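Local atomic coordinates of proton-dependent oligopeptide transporter family protein (Xanthomonas campestris, PDB entry 6EI3), a protein that probably carries small peptides across the cell membrane together with protons, as other POT-family transporters of the major facilitator superfamily do. Residues I4-G9 and T183-L188. Sequence-based numbering, arbitrary orientation. Where two conformers were deposited one is given.
Sequences IPFIIG and TAVFWL. With 78M ((2S)-2,3-dihydroxypropyl(7Z)-pentadec-7-enoate), chain B.
The carbonyl oxygen of Val185 meets the side chain of Phe6 near the plane of the ring and at its edge, 3.5 Å from Phe6 CD1, and the CB of Phe6 lies close to the same oxygen. This is the near-antiparallel packing of the first and sixth transmembrane helices of the major facilitator fold: residues 4-9 of helix 4-22 run beside residues 183-188 of helix 168-188, with segment axes 8.1 Å apart and at 168°. Phe6 reaches this place because its CG stands beside the backbone N, anti to the carbonyl carbon (chi1 -62°). Further out, Leu188 C lies oblique to the ring, 3.8 Å from Phe6 CE1, with Leu188 CB beside it. The reverse contact uses a valine branch: Val185 CG1 lies 3.3 Å from Phe6 O, a close van der Waals touch of a methyl on a carbonyl. The same methyl sits 4.1 Å from Gly9 CA, where the absence of a side chain lets the backbone approach it closely. On another flank of the interface, the first side-chain bonds of Ile7 and Phe186 point away from the other segment, but their ends come nearer and lie side by side. Ile7 was modelled in two conformers, so its contact with Phe186, CD1 to CE1 at 3.6 Å in the one given, is less certain. The rings of Tyr76 and Tyr193 also meet Phe186, and Tyr193, further along the chain, hydrogen-bonds through its OH to Phe186 O. Trp187 leaves its helix away from helix 4-22, and its indole packs on the acyl chain of a bound monoacylglycerol (78M). The lipid's C9 lies over one face of the indole, offset toward its rim, while its C6 sits 3.6 Å from Trp187 CG.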
loop_
_atom_site.group_PDB
_atom_site.type_symbol
_atom_site.label_atom_id
_atom_site.label_comp_id
_atom_site.label_asym_id
_atom_site.label_seq_id
_atom_site.Cartn_x
_atom_site.Cartn_y
_atom_site.Cartn_z
ATOM N N ILE A 4 -10.471 -23.748 8.428
ATOM C CA ILE A 4 -10.324 -22.856 7.270
ATOM C C ILE A 4 -11.613 -21.982 7.000
ATOM O O ILE A 4 -11.441 -20.782 6.757
ATOM C CB ILE A 4 -9.822 -23.647 6.014
ATOM C CG1 ILE A 4 -8.334 -24.104 6.200
ATOM C CG2 ILE A 4 -9.989 -22.852 4.703
ATOM C CD1 ILE A 4 -7.249 -22.914 6.394
ATOM N N PRO A 5 -12.876 -22.481 7.134
ATOM C CA PRO A 5 -14.045 -21.594 6.871
ATOM C C PRO A 5 -14.120 -20.355 7.775
ATOM O O PRO A 5 -14.555 -19.296 7.338
ATOM C CB PRO A 5 -15.247 -22.525 7.085
ATOM C CG PRO A 5 -14.718 -23.903 6.806
ATOM C CD PRO A 5 -13.319 -23.876 7.367
ATOM N N PHE A 6 -13.669 -20.478 9.031
ATOM C CA PHE A 6 -13.652 -19.363 9.993
ATOM C C PHE A 6 -12.679 -18.280 9.539
ATOM O O PHE A 6 -12.965 -17.106 9.722
ATOM C CB PHE A 6 -13.300 -19.855 11.405
ATOM C CG PHE A 6 -14.307 -20.839 11.963
ATOM C CD1 PHE A 6 -15.462 -20.392 12.596
ATOM C CD2 PHE A 6 -14.102 -22.208 11.850
ATOM C CE1 PHE A 6 -16.400 -21.303 13.100
ATOM C CE2 PHE A 6 -15.036 -23.116 12.352
ATOM C CZ PHE A 6 -16.179 -22.657 12.977
ATOM N N ILE A 7 -11.552 -18.695 8.904
ATOM C CA ILE A 7 -10.515 -17.809 8.350
ATOM C C ILE A 7 -11.062 -17.118 7.101
ATOM O O ILE A 7 -10.861 -15.920 6.920
ATOM C CB ILE A 7 -9.219 -18.634 8.032
ATOM C CG1 ILE A 7 -8.624 -19.316 9.309
ATOM C CG2 ILE A 7 -8.158 -17.814 7.263
ATOM C CD1 ILE A 7 -8.142 -18.432 10.418
ATOM N N ILE A 8 -11.768 -17.894 6.226
ATOM C CA ILE A 8 -12.354 -17.358 4.975
ATOM C C ILE A 8 -13.427 -16.301 5.344
ATOM O O ILE A 8 -13.406 -15.205 4.786
ATOM C CB ILE A 8 -12.905 -18.507 4.057
ATOM C CG1 ILE A 8 -11.743 -19.274 3.373
ATOM C CG2 ILE A 8 -13.902 -17.974 3.000
ATOM C CD1 ILE A 8 -12.148 -20.676 2.742
ATOM N N GLY A 9 -14.302 -16.637 6.299
ATOM C CA GLY A 9 -15.354 -15.748 6.794
ATOM C C GLY A 9 -14.796 -14.436 7.326
ATOM O O GLY A 9 -15.248 -13.359 6.951
ATOM N N THR A 183 -14.570 -10.304 13.347
ATOM C CA THR A 183 -13.883 -10.595 14.621
ATOM C C THR A 183 -14.570 -11.760 15.333
ATOM O O THR A 183 -13.880 -12.665 15.815
ATOM C CB THR A 183 -13.805 -9.320 15.498
ATOM O OG1 THR A 183 -13.222 -8.264 14.737
ATOM C CG2 THR A 183 -12.993 -9.530 16.780
ATOM N N ALA A 184 -15.931 -11.747 15.375
ATOM C CA ALA A 184 -16.712 -12.810 16.006
ATOM C C ALA A 184 -16.468 -14.153 15.317
ATOM O O ALA A 184 -16.310 -15.160 16.005
ATOM C CB ALA A 184 -18.210 -12.470 15.988
ATOM N N VAL A 185 -16.471 -14.173 13.967
ATOM C CA VAL A 185 -16.254 -15.390 13.180
ATOM C C VAL A 185 -14.836 -15.951 13.433
ATOM O O VAL A 185 -14.692 -17.149 13.682
ATOM C CB VAL A 185 -16.600 -15.196 11.674
ATOM C CG1 VAL A 185 -16.025 -16.324 10.821
ATOM C CG2 VAL A 185 -18.121 -15.105 11.471
ATOM N N PHE A 186 -13.811 -15.070 13.451
ATOM C CA PHE A 186 -12.438 -15.495 13.733
ATOM C C PHE A 186 -12.395 -16.186 15.113
ATOM O O PHE A 186 -11.936 -17.314 15.210
ATOM C CB PHE A 186 -11.439 -14.310 13.639
ATOM C CG PHE A 186 -9.980 -14.724 13.759
ATOM C CD1 PHE A 186 -9.302 -15.279 12.671
ATOM C CD2 PHE A 186 -9.284 -14.543 14.949
ATOM C CE1 PHE A 186 -7.958 -15.677 12.788
ATOM C CE2 PHE A 186 -7.933 -14.895 15.050
ATOM C CZ PHE A 186 -7.281 -15.468 13.971
ATOM N N TRP A 187 -12.984 -15.543 16.141
ATOM C CA TRP A 187 -13.069 -16.045 17.521
ATOM C C TRP A 187 -13.835 -17.387 17.625
ATOM O O TRP A 187 -13.453 -18.253 18.412
ATOM C CB TRP A 187 -13.692 -14.950 18.415
ATOM C CG TRP A 187 -13.940 -15.355 19.837
ATOM C CD1 TRP A 187 -13.060 -15.289 20.880
ATOM C CD2 TRP A 187 -15.172 -15.849 20.377
ATOM N NE1 TRP A 187 -13.660 -15.753 22.032
ATOM C CE2 TRP A 187 -14.954 -16.116 21.748
ATOM C CE3 TRP A 187 -16.433 -16.138 19.822
ATOM C CZ2 TRP A 187 -15.959 -16.628 22.583
ATOM C CZ3 TRP A 187 -17.431 -16.638 20.651
ATOM C CH2 TRP A 187 -17.187 -16.888 22.012
ATOM N N LEU A 188 -14.872 -17.584 16.800
ATOM C CA LEU A 188 -15.648 -18.833 16.800
ATOM C C LEU A 188 -14.832 -20.077 16.384
ATOM O O LEU A 188 -15.176 -21.176 16.773
ATOM C CB LEU A 188 -16.932 -18.689 15.949
ATOM C CG LEU A 188 -18.107 -17.972 16.647
ATOM C CD1 LEU A 188 -19.085 -17.412 15.644
ATOM C CD2 LEU A 188 -18.849 -18.908 17.596
HETATM O O21 78M B . -5.770 -15.296 22.706
HETATM C C20 78M B . -5.696 -14.664 23.976
HETATM C C18 78M B . -6.584 -13.442 24.026
HETATM O O19 78M B . -6.215 -12.624 25.142
HETATM C C17 78M B . -8.047 -13.800 24.112
HETATM O O2 78M B . -8.766 -12.554 23.957
HETATM C C1 78M B . -10.093 -12.617 23.804
HETATM O O1 78M B . -10.708 -13.647 23.689
HETATM C C2 78M B . -10.704 -11.242 23.814
HETATM C C3 78M B . -12.192 -11.184 23.471
HETATM C C4 78M B . -12.495 -11.452 22.001
HETATM C C5 78M B . -13.941 -11.201 21.612
HETATM C C6 78M B . -14.330 -11.796 20.262
HETATM C C7 78M B . -15.603 -11.236 19.695
HETATM C C8 78M B . -16.854 -11.617 19.931
HETATM C C9 78M B . -17.348 -12.706 20.847
HETATM C C10 78M B . -18.870 -12.887 20.794
HETATM C C11 78M B . -19.366 -13.700 19.603
HETATM C C12 78M B . -20.832 -13.485 19.253
HETATM C C13 78M B . -21.365 -14.444 18.190
HETATM C C15 78M B . -22.569 -13.082 16.379
HETATM C C14 78M B . -22.696 -14.040 17.561
#